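Local coordinates for protein VlsE1 (Borreliella burgdorferi, PDB 1L8W) that is a variable surface lipoprotein of the Lyme disease spirochaete that probably helps the bacterium evade the host immune response through antigenic switching, at residues K149-A154 with A277-A282; K188-L193 with D270-A275; S209-A214 with K302-S307; E221-A226 with V309-G314. All coordinates share one frame; numbering follows the deposited sequence.

Interaction 1. Residues K149-A154 with A277-A282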
loop_
_atom_site.group_PDB
_atom_site.type_symbol
_atom_site.label_atom_id
_atom_site.label_comp_id
_atom_site.label_asym_id
_atom_site.label_seq_id
_atom_site.Cartn_x
_atom_site.Cartn_y
_atom_site.Cartn_z
ATOM N N LYS A 149 -17.477 -6.884 3.265
ATOM C CA LYS A 149 -17.074 -6.706 4.654
ATOM C C LYS A 149 -16.243 -5.442 4.864
ATOM O O LYS A 149 -15.770 -4.812 3.913
ATOM C CB LYS A 149 -16.240 -7.909 5.123
ATOM C CG LYS A 149 -16.975 -9.241 5.176
ATOM C CD LYS A 149 -16.026 -10.357 5.573
ATOM C CE LYS A 149 -16.746 -11.698 5.696
ATOM N NZ LYS A 149 -15.805 -12.797 6.056
ATOM N N VAL A 150 -16.083 -5.077 6.128
ATOM C CA VAL A 150 -15.265 -3.935 6.494
ATOM C C VAL A 150 -13.861 -4.512 6.548
ATOM O O VAL A 150 -13.676 -5.627 7.030
ATOM C CB VAL A 150 -15.603 -3.395 7.906
ATOM C CG1 VAL A 150 -14.651 -2.263 8.259
ATOM C CG2 VAL A 150 -17.048 -2.912 7.964
ATOM N N ALA A 151 -12.879 -3.776 6.044
ATOM C CA ALA A 151 -11.506 -4.260 6.081
ATOM C C ALA A 151 -11.070 -4.313 7.536
ATOM O O ALA A 151 -11.553 -3.539 8.356
ATOM C CB ALA A 151 -10.591 -3.329 5.295
ATOM N N ASP A 152 -10.164 -5.230 7.850
ATOM C CA ASP A 152 -9.656 -5.367 9.210
ATOM C C ASP A 152 -8.849 -4.114 9.518
ATOM O O ASP A 152 -7.832 -3.850 8.876
ATOM C CB ASP A 152 -8.776 -6.619 9.316
ATOM C CG ASP A 152 -8.313 -6.894 10.739
ATOM O OD1 ASP A 152 -7.373 -6.222 11.220
ATOM O OD2 ASP A 152 -8.902 -7.784 11.377
ATOM N N LYS A 153 -9.304 -3.338 10.496
ATOM C CA LYS A 153 -8.627 -2.098 10.844
ATOM C C LYS A 153 -7.216 -2.262 11.395
ATOM O O LYS A 153 -6.357 -1.415 11.151
ATOM C CB LYS A 153 -9.489 -1.282 11.814
ATOM C CG LYS A 153 -10.269 -2.110 12.809
ATOM C CD LYS A 153 -10.958 -1.234 13.843
ATOM C CE LYS A 153 -9.935 -0.444 14.647
ATOM N NZ LYS A 153 -10.556 0.408 15.704
ATOM N N ALA A 154 -6.967 -3.341 12.133
ATOM C CA ALA A 154 -5.639 -3.575 12.691
ATOM C C ALA A 154 -4.634 -3.883 11.579
ATOM O O ALA A 154 -3.454 -3.552 11.691
ATOM C CB ALA A 154 -5.680 -4.725 13.697
ATOM N N ALA A 277 -4.642 0.557 -2.642
ATOM C CA ALA A 277 -3.504 -0.307 -2.317
ATOM C C ALA A 277 -3.579 -0.851 -0.894
ATOM O O ALA A 277 -3.255 -2.017 -0.659
ATOM C CB ALA A 277 -2.188 0.439 -2.525
ATOM N N LEU A 278 -4.005 -0.014 0.047
ATOM C CA LEU A 278 -4.128 -0.443 1.438
ATOM C C LEU A 278 -5.203 -1.514 1.587
ATOM O O LEU A 278 -5.011 -2.499 2.302
ATOM C CB LEU A 278 -4.477 0.740 2.340
ATOM C CG LEU A 278 -3.315 1.600 2.841
ATOM C CD1 LEU A 278 -3.851 2.895 3.412
ATOM C CD2 LEU A 278 -2.513 0.829 3.888
ATOM N N ARG A 279 -6.329 -1.320 0.905
ATOM C CA ARG A 279 -7.434 -2.262 0.975
ATOM C C ARG A 279 -7.024 -3.602 0.380
ATOM O O ARG A 279 -7.302 -4.655 0.954
ATOM C CB ARG A 279 -8.635 -1.698 0.224
ATOM C CG ARG A 279 -9.833 -2.610 0.175
ATOM C CD ARG A 279 -10.911 -2.078 1.072
ATOM N NE ARG A 279 -12.230 -2.426 0.590
ATOM C CZ ARG A 279 -13.354 -2.155 1.241
ATOM N NH1 ARG A 279 -13.314 -1.538 2.416
ATOM N NH2 ARG A 279 -14.517 -2.478 0.701
ATOM N N GLY A 280 -6.355 -3.547 -0.770
ATOM C CA GLY A 280 -5.894 -4.755 -1.426
ATOM C C GLY A 280 -4.863 -5.547 -0.630
ATOM O O GLY A 280 -4.818 -6.773 -0.728
HETATM N N MSE A 281 -4.035 -4.865 0.158
HETATM C CA MSE A 281 -3.016 -5.545 0.954
HETATM C C MSE A 281 -3.545 -6.062 2.290
HETATM O O MSE A 281 -3.048 -7.063 2.812
HETATM C CB MSE A 281 -1.839 -4.609 1.266
HETATM C CG MSE A 281 -1.059 -4.076 0.090
HETATM SE SE MSE A 281 0.421 -2.934 0.700
HETATM C CE MSE A 281 1.855 -4.166 0.532
ATOM N N ALA A 282 -4.535 -5.375 2.852
ATOM C CA ALA A 282 -5.053 -5.757 4.155
ATOM C C ALA A 282 -6.034 -6.925 4.213
ATOM O O ALA A 282 -6.754 -7.214 3.263
ATOM C CB ALA A 282 -5.663 -4.540 4.838
HETATM O O HOH W 1 -16.345 -1.966 3.122
#

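Interaction 2. Residues K188-L193 with D270-A275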
loop_
_atom_site.group_PDB
_atom_site.type_symbol
_atom_site.label_atom_id
_atom_site.label_comp_id
_atom_site.label_asym_id
_atom_site.label_seq_id
_atom_site.Cartn_x
_atom_site.Cartn_y
_atom_site.Cartn_z
ATOM N N LYS A 188 -13.287 9.946 -8.477
ATOM C CA LYS A 188 -13.968 9.835 -7.196
ATOM C C LYS A 188 -14.963 8.679 -7.191
ATOM O O LYS A 188 -15.301 8.146 -6.134
ATOM C CB LYS A 188 -14.679 11.154 -6.861
ATOM C CG LYS A 188 -15.633 11.679 -7.933
ATOM C CD LYS A 188 -16.215 13.031 -7.502
ATOM C CE LYS A 188 -16.950 13.752 -8.641
ATOM N NZ LYS A 188 -18.271 13.138 -8.985
ATOM N N GLY A 189 -15.421 8.291 -8.379
ATOM C CA GLY A 189 -16.358 7.191 -8.498
ATOM C C GLY A 189 -15.781 5.852 -8.060
ATOM O O GLY A 189 -16.508 4.869 -7.931
ATOM N N ALA A 190 -14.476 5.801 -7.826
ATOM C CA ALA A 190 -13.840 4.560 -7.389
ATOM C C ALA A 190 -14.352 4.157 -6.001
ATOM O O ALA A 190 -14.250 3.001 -5.606
ATOM C CB ALA A 190 -12.326 4.729 -7.367
ATOM N N GLY A 191 -14.930 5.119 -5.285
ATOM C CA GLY A 191 -15.457 4.861 -3.954
ATOM C C GLY A 191 -16.577 3.840 -3.896
ATOM O O GLY A 191 -16.782 3.204 -2.861
ATOM N N LYS A 192 -17.301 3.670 -4.999
ATOM C CA LYS A 192 -18.415 2.725 -5.042
ATOM C C LYS A 192 -17.980 1.295 -4.756
ATOM O O LYS A 192 -18.794 0.454 -4.368
ATOM C CB LYS A 192 -19.105 2.780 -6.409
ATOM C CG LYS A 192 -19.591 4.167 -6.793
ATOM C CD LYS A 192 -20.259 4.179 -8.159
ATOM C CE LYS A 192 -20.893 5.542 -8.416
ATOM N NZ LYS A 192 -21.632 5.556 -9.701
ATOM N N LEU A 193 -16.699 1.025 -4.962
ATOM C CA LEU A 193 -16.139 -0.302 -4.744
ATOM C C LEU A 193 -15.914 -0.563 -3.266
ATOM O O LEU A 193 -15.743 -1.708 -2.852
ATOM C CB LEU A 193 -14.810 -0.436 -5.499
ATOM C CG LEU A 193 -14.907 -0.131 -6.997
ATOM C CD1 LEU A 193 -13.570 -0.366 -7.643
ATOM C CD2 LEU A 193 -15.967 -1.002 -7.648
ATOM N N ASP A 270 -3.968 10.282 -5.931
ATOM C CA ASP A 270 -2.989 9.617 -5.087
ATOM C C ASP A 270 -3.618 9.073 -3.796
ATOM O O ASP A 270 -3.149 8.068 -3.256
ATOM C CB ASP A 270 -1.806 10.552 -4.800
ATOM C CG ASP A 270 -2.230 11.871 -4.194
ATOM O OD1 ASP A 270 -3.442 12.187 -4.229
ATOM O OD2 ASP A 270 -1.337 12.596 -3.691
ATOM N N GLN A 271 -4.692 9.716 -3.335
ATOM C CA GLN A 271 -5.423 9.299 -2.137
ATOM C C GLN A 271 -6.283 8.077 -2.457
ATOM O O GLN A 271 -6.369 7.123 -1.673
ATOM C CB GLN A 271 -6.330 10.423 -1.651
ATOM C CG GLN A 271 -5.613 11.740 -1.383
ATOM C CD GLN A 271 -4.530 11.604 -0.339
ATOM O OE1 GLN A 271 -4.758 11.056 0.738
ATOM N NE2 GLN A 271 -3.344 12.111 -0.646
ATOM N N ILE A 272 -6.932 8.120 -3.612
ATOM C CA ILE A 272 -7.758 7.009 -4.056
ATOM C C ILE A 272 -6.858 5.787 -4.264
ATOM O O ILE A 272 -7.149 4.705 -3.763
ATOM C CB ILE A 272 -8.462 7.345 -5.373
ATOM C CG1 ILE A 272 -9.417 8.518 -5.145
ATOM C CG2 ILE A 272 -9.173 6.119 -5.910
ATOM C CD1 ILE A 272 -10.078 9.035 -6.393
ATOM N N ALA A 273 -5.769 5.978 -5.003
ATOM C CA ALA A 273 -4.814 4.905 -5.277
ATOM C C ALA A 273 -4.249 4.316 -3.975
ATOM O O ALA A 273 -3.927 3.121 -3.910
ATOM C CB ALA A 273 -3.687 5.426 -6.154
ATOM N N ALA A 274 -4.138 5.159 -2.944
ATOM C CA ALA A 274 -3.654 4.728 -1.634
ATOM C C ALA A 274 -4.714 3.903 -0.902
ATOM O O ALA A 274 -4.393 2.897 -0.260
ATOM C CB ALA A 274 -3.266 5.932 -0.782
ATOM N N ALA A 275 -5.969 4.342 -0.984
ATOM C CA ALA A 275 -7.075 3.639 -0.333
ATOM C C ALA A 275 -7.173 2.259 -0.946
ATOM O O ALA A 275 -7.430 1.265 -0.269
ATOM C CB ALA A 275 -8.395 4.395 -0.548
#

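Interaction 3. Residues S209-A214 with K302-S307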
loop_
_atom_site.group_PDB
_atom_site.type_symbol
_atom_site.label_atom_id
_atom_site.label_comp_id
_atom_site.label_asym_id
_atom_site.label_seq_id
_atom_site.Cartn_x
_atom_site.Cartn_y
_atom_site.Cartn_z
ATOM N N SER A 209 -13.206 1.160 -13.536
ATOM C CA SER A 209 -12.342 1.840 -14.493
ATOM C C SER A 209 -11.769 3.084 -13.811
ATOM O O SER A 209 -10.613 3.456 -14.033
ATOM C CB SER A 209 -13.144 2.224 -15.740
ATOM O OG SER A 209 -12.309 2.668 -16.797
ATOM N N LYS A 210 -12.583 3.707 -12.967
ATOM C CA LYS A 210 -12.183 4.895 -12.220
ATOM C C LYS A 210 -11.049 4.541 -11.267
ATOM O O LYS A 210 -10.070 5.287 -11.143
ATOM C CB LYS A 210 -13.373 5.442 -11.425
ATOM C CG LYS A 210 -14.555 5.915 -12.294
ATOM C CD LYS A 210 -14.093 6.921 -13.342
ATOM C CE LYS A 210 -15.258 7.487 -14.151
ATOM N NZ LYS A 210 -16.079 8.451 -13.359
ATOM N N ALA A 211 -11.181 3.389 -10.608
ATOM C CA ALA A 211 -10.169 2.917 -9.662
ATOM C C ALA A 211 -8.865 2.633 -10.383
ATOM O O ALA A 211 -7.790 2.963 -9.880
ATOM C CB ALA A 211 -10.658 1.654 -8.945
ATOM N N ALA A 212 -8.948 2.011 -11.556
ATOM C CA ALA A 212 -7.738 1.737 -12.309
ATOM C C ALA A 212 -7.126 3.049 -12.839
ATOM O O ALA A 212 -5.909 3.212 -12.853
ATOM C CB ALA A 212 -8.041 0.790 -13.455
ATOM N N GLY A 213 -7.976 3.985 -13.263
ATOM C CA GLY A 213 -7.492 5.259 -13.782
ATOM C C GLY A 213 -6.740 6.042 -12.727
ATOM O O GLY A 213 -5.676 6.599 -12.993
ATOM N N ALA A 214 -7.296 6.073 -11.518
ATOM C CA ALA A 214 -6.687 6.767 -10.393
ATOM C C ALA A 214 -5.293 6.197 -10.134
ATOM O O ALA A 214 -4.332 6.941 -9.908
ATOM C CB ALA A 214 -7.573 6.605 -9.144
ATOM N N LYS A 302 -9.463 -5.633 -10.173
ATOM C CA LYS A 302 -8.381 -6.555 -9.855
ATOM C C LYS A 302 -7.063 -5.978 -10.387
ATOM O O LYS A 302 -6.041 -5.989 -9.704
ATOM C CB LYS A 302 -8.683 -7.912 -10.504
ATOM C CG LYS A 302 -7.727 -9.027 -10.183
ATOM C CD LYS A 302 -8.147 -10.319 -10.887
ATOM C CE LYS A 302 -7.116 -11.439 -10.687
ATOM N NZ LYS A 302 -5.791 -11.101 -11.301
ATOM N N GLY A 303 -7.101 -5.451 -11.604
ATOM C CA GLY A 303 -5.905 -4.885 -12.194
ATOM C C GLY A 303 -5.409 -3.683 -11.421
ATOM O O GLY A 303 -4.202 -3.474 -11.288
ATOM N N ALA A 304 -6.346 -2.898 -10.897
ATOM C CA ALA A 304 -6.020 -1.692 -10.145
ATOM C C ALA A 304 -5.388 -1.995 -8.797
ATOM O O ALA A 304 -4.352 -1.432 -8.442
ATOM C CB ALA A 304 -7.285 -0.848 -9.949
ATOM N N ALA A 305 -6.031 -2.872 -8.038
ATOM C CA ALA A 305 -5.546 -3.252 -6.722
ATOM C C ALA A 305 -4.147 -3.827 -6.864
ATOM O O ALA A 305 -3.235 -3.487 -6.106
ATOM C CB ALA A 305 -6.490 -4.293 -6.097
ATOM N N GLU A 306 -3.981 -4.697 -7.854
ATOM C CA GLU A 306 -2.684 -5.317 -8.094
ATOM C C GLU A 306 -1.652 -4.284 -8.518
ATOM O O GLU A 306 -0.530 -4.268 -8.000
ATOM C CB GLU A 306 -2.828 -6.434 -9.129
ATOM C CG GLU A 306 -3.575 -7.646 -8.561
ATOM C CD GLU A 306 -3.915 -8.688 -9.599
ATOM O OE1 GLU A 306 -3.295 -8.685 -10.691
ATOM O OE2 GLU A 306 -4.799 -9.525 -9.312
ATOM N N SER A 307 -2.012 -3.409 -9.447
ATOM C CA SER A 307 -1.057 -2.381 -9.853
ATOM C C SER A 307 -0.760 -1.452 -8.680
ATOM O O SER A 307 0.385 -1.063 -8.471
ATOM C CB SER A 307 -1.594 -1.573 -11.030
ATOM O OG SER A 307 -1.550 -2.355 -12.203
#

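Interaction 4. Residues E221-A226 with V309-G314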
loop_
_atom_site.group_PDB
_atom_site.type_symbol
_atom_site.label_atom_id
_atom_site.label_comp_id
_atom_site.label_asym_id
_atom_site.label_seq_id
_atom_site.Cartn_x
_atom_site.Cartn_y
_atom_site.Cartn_z
ATOM N N GLU A 221 5.842 6.255 -5.785
ATOM C CA GLU A 221 6.285 7.200 -4.764
ATOM C C GLU A 221 5.100 7.997 -4.218
ATOM O O GLU A 221 4.919 8.110 -3.000
ATOM C CB GLU A 221 7.312 8.177 -5.336
ATOM C CG GLU A 221 8.609 7.546 -5.807
ATOM C CD GLU A 221 8.394 6.552 -6.933
ATOM O OE1 GLU A 221 7.676 6.893 -7.897
ATOM O OE2 GLU A 221 8.947 5.432 -6.858
ATOM N N GLN A 222 4.288 8.541 -5.121
ATOM C CA GLN A 222 3.125 9.333 -4.726
ATOM C C GLN A 222 2.142 8.544 -3.873
ATOM O O GLN A 222 1.612 9.064 -2.896
ATOM C CB GLN A 222 2.414 9.885 -5.967
ATOM C CG GLN A 222 3.175 10.989 -6.674
ATOM C CD GLN A 222 2.453 11.476 -7.917
ATOM O OE1 GLN A 222 2.494 10.835 -8.964
ATOM N NE2 GLN A 222 1.768 12.608 -7.797
ATOM N N ILE A 223 1.887 7.295 -4.250
ATOM C CA ILE A 223 0.978 6.449 -3.481
ATOM C C ILE A 223 1.608 6.151 -2.114
ATOM O O ILE A 223 0.917 6.098 -1.099
ATOM C CB ILE A 223 0.691 5.122 -4.215
ATOM C CG1 ILE A 223 0.066 5.411 -5.585
ATOM C CG2 ILE A 223 -0.271 4.287 -3.405
ATOM C CD1 ILE A 223 0.021 4.209 -6.522
ATOM N N LEU A 224 2.925 5.976 -2.103
ATOM C CA LEU A 224 3.665 5.703 -0.878
ATOM C C LEU A 224 3.522 6.891 0.069
ATOM O O LEU A 224 3.206 6.726 1.247
ATOM C CB LEU A 224 5.150 5.488 -1.191
ATOM C CG LEU A 224 5.891 4.300 -0.560
ATOM C CD1 LEU A 224 7.389 4.568 -0.612
ATOM C CD2 LEU A 224 5.456 4.093 0.878
ATOM N N SER A 225 3.751 8.092 -0.458
ATOM C CA SER A 225 3.654 9.316 0.328
ATOM C C SER A 225 2.248 9.487 0.905
ATOM O O SER A 225 2.082 9.839 2.076
ATOM C CB SER A 225 4.021 10.526 -0.542
ATOM O OG SER A 225 4.120 11.709 0.235
ATOM N N ALA A 226 1.232 9.237 0.085
ATOM C CA ALA A 226 -0.148 9.362 0.548
ATOM C C ALA A 226 -0.423 8.426 1.732
ATOM O O ALA A 226 -1.202 8.760 2.623
ATOM C CB ALA A 226 -1.124 9.062 -0.601
ATOM N N VAL A 309 -0.746 -2.110 -5.487
ATOM C CA VAL A 309 0.193 -2.736 -4.571
ATOM C C VAL A 309 1.589 -2.905 -5.185
ATOM O O VAL A 309 2.592 -2.616 -4.535
ATOM C CB VAL A 309 -0.334 -4.086 -4.057
ATOM C CG1 VAL A 309 -0.750 -4.958 -5.223
ATOM C CG2 VAL A 309 0.741 -4.768 -3.226
ATOM N N ARG A 310 1.666 -3.348 -6.435
ATOM C CA ARG A 310 2.966 -3.501 -7.076
ATOM C C ARG A 310 3.712 -2.165 -7.107
ATOM O O ARG A 310 4.934 -2.136 -6.961
ATOM C CB ARG A 310 2.818 -4.037 -8.503
ATOM C CG ARG A 310 2.466 -5.516 -8.611
ATOM C CD ARG A 310 2.651 -6.019 -10.035
ATOM N NE ARG A 310 1.680 -5.442 -10.962
ATOM C CZ ARG A 310 0.611 -6.084 -11.429
ATOM N NH1 ARG A 310 0.368 -7.336 -11.065
ATOM N NH2 ARG A 310 -0.213 -5.473 -12.260
ATOM N N LYS A 311 2.987 -1.061 -7.306
ATOM C CA LYS A 311 3.623 0.258 -7.341
ATOM C C LYS A 311 4.149 0.664 -5.961
ATOM O O LYS A 311 5.266 1.177 -5.835
ATOM C CB LYS A 311 2.647 1.339 -7.844
ATOM C CG LYS A 311 2.414 1.348 -9.348
ATOM C CD LYS A 311 1.622 2.597 -9.789
ATOM C CE LYS A 311 1.569 2.685 -11.318
ATOM N NZ LYS A 311 0.895 3.923 -11.790
ATOM N N VAL A 312 3.345 0.452 -4.926
ATOM C CA VAL A 312 3.771 0.806 -3.572
ATOM C C VAL A 312 4.971 -0.022 -3.074
ATOM O O VAL A 312 5.945 0.535 -2.557
ATOM C CB VAL A 312 2.590 0.688 -2.584
ATOM C CG1 VAL A 312 1.810 -0.548 -2.887
ATOM C CG2 VAL A 312 3.096 0.628 -1.156
ATOM N N LEU A 313 4.920 -1.336 -3.257
ATOM C CA LEU A 313 6.010 -2.214 -2.816
ATOM C C LEU A 313 7.289 -1.996 -3.615
ATOM O O LEU A 313 8.390 -2.128 -3.091
ATOM C CB LEU A 313 5.594 -3.680 -2.933
ATOM C CG LEU A 313 4.421 -4.145 -2.078
ATOM C CD1 LEU A 313 4.253 -5.651 -2.230
ATOM C CD2 LEU A 313 4.689 -3.792 -0.632
ATOM N N GLY A 314 7.141 -1.689 -4.896
ATOM C CA GLY A 314 8.304 -1.428 -5.719
ATOM C C GLY A 314 8.984 -0.156 -5.245
ATOM O O GLY A 314 10.209 -0.078 -5.214
#

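Interaction 1. Residues K149-A154 with A277-A282
Arg279 and Lys149 are joined through a water. The water donates to Lys149 O at 3.0 Å and accepts from Arg279 NH2 at 3.1 Å, lying in the guanidinium plane at its edge. No direct hydrogen bond spans the two segments, and Lys149 O stands 4.2 Å from Arg279 NH2, which leaves the water to span the gap. Arginine suits this buried place because its N-H groups can serve several backbone carbonyls at once: NH1 donates to Ala251 O, and NH2 also makes a weak bond to Lys286 O. The chain leaves the helix with CG anti to the backbone N (chi1 178°), then bends at chi2 (108°), which carries the guanidinium toward 149-154.

Van der Waals contact is thin and falls to Ala151, whose CB comes 4.3 Å from Arg279 NH1. A methyl leaves room for the guanidinium.

The site is a junction of helix ends in this largely alpha-helical fold. Helix 269-281 finishes here, and Ala282 N still bonds Leu278 O at 3.0 Å as the chain leaves helical geometry. Lys59 NZ donates to Gly280 O and Ala282 O at this terminus. Close by, helix 153-170 begins, with Asp152 as its N-cap: OD1 accepts from Ser155 N. Backbone bonds of Ala151 with Ile252 and of Asp152 with Lys283 join the loop 149-152 to its neighbours.

Interaction 2. Residues K188-L193 with D270-A275
Lys188 NZ, at the far end of a residue whose backbone N lies against Ile272, forms a salt bridge with Glu260 OE1, and the lysine backbone is hydrogen-bonded to Phe261. The carbonyl is used as well, since Lys188 O accepts the N-H of Gly191 at 3.2 Å. That bond is one of a run of 3-10 turns through 188-193, in which each N-H reaches back three residues; Leu193 N to Ala190 O, also 3.2 Å, is another. Within the helical fold, this tightly wound segment, in the long connection between helices 153-170 and 205-216, packs against the first half of helix 269-281.

No hydrogen bond crosses the interface, and Ile272 supplies both points of contact with its two branches. Its chi1 of -64° sets CG1 beside the backbone N and leaves CG2 anti to it, where CG2 meets the methyl of Ala190 at 3.7 Å. The other branch ends in CD1, which lies against the backbone of Lys188. A beta-branched residue fits here because one side chain can touch two places along the facing turn. Alanine suits the opposite position: its CB points at the helix but is short enough to bring the backbones close, with Ala190 CA 7.4 Å from Ile272 CA. The lysine side chain departs from the helix toward its charged partner, which keeps its ammonium group away from the buried isoleucine. Ile272 CD1 comes closest to 188-193 at Lys188 N, 3.9 Å away.

Interaction 3. Residues S209-A214 with K302-S307
Ala304 CB sits over the backbone of the opposing helix, 3.5 Å from Ala212 CA and 3.7 Å from Ala212 N. On one flank the same methyl meets Ala212 CB at 3.9 Å; on another it approaches Ala211 O at 3.8 Å, while Ala211 CB is somewhat farther off. One carbon thus fills the shallow place formed by two successive alanines, in a contact without cross-segment hydrogen bonds.

The pairing joins helix 205-216 to the long C-terminal helix 294-333 of this alpha-helical protein, in a close helix-helix packing made by alanines. Ala212 CA and Ala304 CA are only 4.4 Å apart, an approach to which small side chains are suited on both sides: Ala304 is buried and points its CB at the partner, whereas Ala212 lies at the edge of the interface, partly exposed. Ala211, on the inner side, also packs on Ile276 of helix 269-281.

The polar chemistry belongs to helix 294-333 itself. Lys302 NZ and Glu306 OE2 form an intrahelical salt bridge of 2.7 Å, one turn apart, and the oxygen uses its syn lone pair. Lys302 NZ has a second acidic partner in Asp56, so its charge is probably shared between two carboxylates.

Interaction 4. Residues E221-A226 with V309-G314
Helix 220-230 packs here on the long C-terminal helix 294-333, a helix-helix contact near the centre of the alpha-helical fold, carried by Ile223 against the side chain of Lys311 and by Leu224 against the backbone carbonyl of Val312. The nearest CA atoms, those of Leu224 and Val312, are 5.6 Å apart, so the helices come near enough for side chains on each to reach the other's surface.

Ile223 extends toward the C-terminal helix and presents its tip: CD1 lies 4.0 Å from Lys311 CD and 4.1 Å from Lys311 CB. The two side chains run across each other at about a right angle, the isoleucine tip set against the lysine methylenes. Lysine suits this border because its methylenes can pack as an apolar residue would while its charged end goes elsewhere. Beyond CG the chain is extended, which takes NZ past the isoleucine to donate hydrogen bonds to Val215 O in the last turn of helix 205-216 and Val218 O in the link that follows. These bonds join the C-terminal helix to the end of helix 205-216 and to the link after it.

Leu224 and Val312 are both buried, and apolar residues suit a place shut off from solvent. Leu224 also meets Ile163 and Val167 of helix 153-170, joining a third helix to the cluster. Ile223 in turn packs on Ala273 of helix 269-281. The valine side chain stands a little farther from helix 220-230 than its own carbonyl, and the closest approach is from Leu224 CG to Val312 O, 4.3 Å.

All four contacts are mainly buried, and interaction 4 lies nearest the centre of the chain. Interactions 1 and 2 share helix 269-281, the first at its C-terminal end and the second near its start; interactions 3 and 4 share helix 294-333. These two helices also meet, CG of the selenomethionine Met281 lying 3.8 Å from Val309 CG2. Interactions 2 and 3 adjoin, Ile272 CG2 being 3.6 Å from Ala214 CB. The chemistry follows the place: a water and an arginine at the helix ends of interaction 1, isoleucine on a 3-10 segment in interaction 2, bare methyls in interaction 3, and larger aliphatic chains in interaction 4.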